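Local atomic coordinates of uncharacterized protein (Xanthomonas campestris pv. campestris, PDB entry 3HIU), a protein that is of unknown function but belongs to the DUF892 family of the ferritin-like clan and folds into a bundle of long helices. Residues A127-C130 with E131-Q135. Numbering follows the deposited sequence.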
loop_
_atom_site.group_PDB
_atom_site.type_symbol
_atom_site.label_atom_id
_atom_site.label_comp_id
_atom_site.label_asym_id
_atom_site.label_seq_id
_atom_site.Cartn_x
_atom_site.Cartn_y
_atom_site.Cartn_z
ATOM N N ALA B 127 -22.055 7.227 -0.493
ATOM C CA ALA B 127 -21.128 7.151 -1.613
ATOM C C ALA B 127 -20.308 8.430 -1.784
ATOM O O ALA B 127 -19.131 8.380 -2.148
ATOM C CB ALA B 127 -21.882 6.813 -2.893
ATOM N N GLN B 128 -20.930 9.575 -1.527
ATOM C CA GLN B 128 -20.238 10.857 -1.649
ATOM C C GLN B 128 -19.208 11.006 -0.536
ATOM O O GLN B 128 -18.062 11.360 -0.794
ATOM C CB GLN B 128 -21.227 12.035 -1.630
ATOM C CG GLN B 128 -20.977 13.109 -2.711
ATOM C CD GLN B 128 -19.827 14.057 -2.386
ATOM O OE1 GLN B 128 -18.781 14.028 -3.040
ATOM N NE2 GLN B 128 -20.022 14.905 -1.381
ATOM N N ILE B 129 -19.619 10.736 0.702
ATOM C CA ILE B 129 -18.677 10.708 1.813
ATOM C C ILE B 129 -17.428 9.999 1.314
ATOM O O ILE B 129 -16.327 10.546 1.343
ATOM C CB ILE B 129 -19.219 9.929 3.042
ATOM C CG1 ILE B 129 -20.601 10.431 3.454
ATOM C CG2 ILE B 129 -18.266 10.068 4.222
ATOM C CD1 ILE B 129 -20.567 11.725 4.241
ATOM N N CYS B 130 -17.634 8.785 0.819
ATOM C CA CYS B 130 -16.533 7.898 0.491
ATOM C C CYS B 130 -15.661 8.380 -0.661
ATOM O O CYS B 130 -14.460 8.119 -0.685
ATOM C CB CYS B 130 -17.063 6.501 0.217
ATOM S SG CYS B 130 -17.828 5.801 1.662
ATOM N N GLU B 131 -16.257 9.076 -1.617
ATOM C CA GLU B 131 -15.490 9.596 -2.744
ATOM C C GLU B 131 -14.645 10.773 -2.274
ATOM O O GLU B 131 -13.585 11.066 -2.843
ATOM C CB GLU B 131 -16.414 10.027 -3.890
ATOM C CG GLU B 131 -17.072 8.880 -4.653
ATOM C CD GLU B 131 -18.320 9.321 -5.420
ATOM O OE1 GLU B 131 -18.421 10.514 -5.781
ATOM O OE2 GLU B 131 -19.207 8.473 -5.659
ATOM N N ASP B 132 -15.122 11.445 -1.229
ATOM C CA ASP B 132 -14.440 12.624 -0.721
ATOM C C ASP B 132 -13.259 12.212 0.143
ATOM O O ASP B 132 -12.172 12.782 0.025
ATOM C CB ASP B 132 -15.404 13.547 0.031
ATOM C CG ASP B 132 -16.310 14.328 -0.907
ATOM O OD1 ASP B 132 -15.838 14.720 -1.996
ATOM O OD2 ASP B 132 -17.494 14.550 -0.564
ATOM N N ILE B 133 -13.464 11.213 0.997
ATOM C CA ILE B 133 -12.353 10.619 1.734
ATOM C C ILE B 133 -11.318 10.066 0.747
ATOM O O ILE B 133 -10.110 10.216 0.936
ATOM C CB ILE B 133 -12.831 9.495 2.694
ATOM C CG1 ILE B 133 -13.655 10.086 3.842
ATOM C CG2 ILE B 133 -11.637 8.696 3.242
ATOM C CD1 ILE B 133 -14.387 9.044 4.679
ATOM N N LEU B 134 -11.806 9.434 -0.316
ATOM C CA LEU B 134 -10.936 8.863 -1.345
ATOM C C LEU B 134 -9.982 9.890 -1.960
ATOM O O LEU B 134 -8.795 9.628 -2.098
ATOM C CB LEU B 134 -11.777 8.193 -2.442
ATOM C CG LEU B 134 -11.068 7.921 -3.774
ATOM C CD1 LEU B 134 -9.857 7.006 -3.587
ATOM C CD2 LEU B 134 -12.051 7.327 -4.765
ATOM N N GLN B 135 -10.518 11.054 -2.323
ATOM C CA GLN B 135 -9.743 12.118 -2.969
ATOM C C GLN B 135 -8.636 12.633 -2.046
ATOM O O GLN B 135 -7.567 13.032 -2.511
ATOM C CB GLN B 135 -10.657 13.274 -3.409
ATOM C CG GLN B 135 -10.466 13.736 -4.869
ATOM C CD GLN B 135 -9.332 14.748 -5.071
ATOM O OE1 GLN B 135 -9.059 15.587 -4.209
ATOM N NE2 GLN B 135 -8.680 14.678 -6.229
#
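Ile129 and Ile133 meet one turn apart near the start of helix 124-159, the last long helix of a ferritin-like four-helix bundle. Their apolar contact runs from CG2 of Ile129 to CD1 of Ile133, 4.0 Å apart, with the two side chains slanting across each other. Ile133 reaches back along the helix because CG1 lies anti to its carbonyl carbon (chi1 -68°) and CD1 continues the chain in an extended form. Both isoleucines also pack on helix 36-62, Ile129 against Arg58 and Cys59, Ile133 against Gln52 and Val56; Gln52 binds the sodium ion, which lies about 6 Å from the Ile133 side chain at nearest atoms.

Glu131 reaches back along the preceding turn, its chain extended beyond CG and its CG 3.3 Å from Ala127 O. The carboxylate comes to lie near the Ala127 methyl group, OE2 4.2 Å from CB, and a salt bridge joins Glu131 OE2 to NH2 of Arg119 on helix 94-120. On the exposed side, Asp132 OD2 lies 3.0 Å from Gln128 CD, at the outer end of the amide and tilted out of its plane, the amide and carboxylate planes turned 79° apart.

The backbone keeps regular alpha-helical pairing, each N-H bonding to the carbonyl four residues earlier. Glu131 N and Asp132 N also make weak bonds to the carbonyls three residues back. Ile133 N gives a nearly straight bond to Ile129 O, with an N-H...O angle of 169°. Leu134 N sits above the carbonyl plane of Cys130, 3.0 Å from its O, while Leu134 CB rests 3.2 Å from Cys130 O.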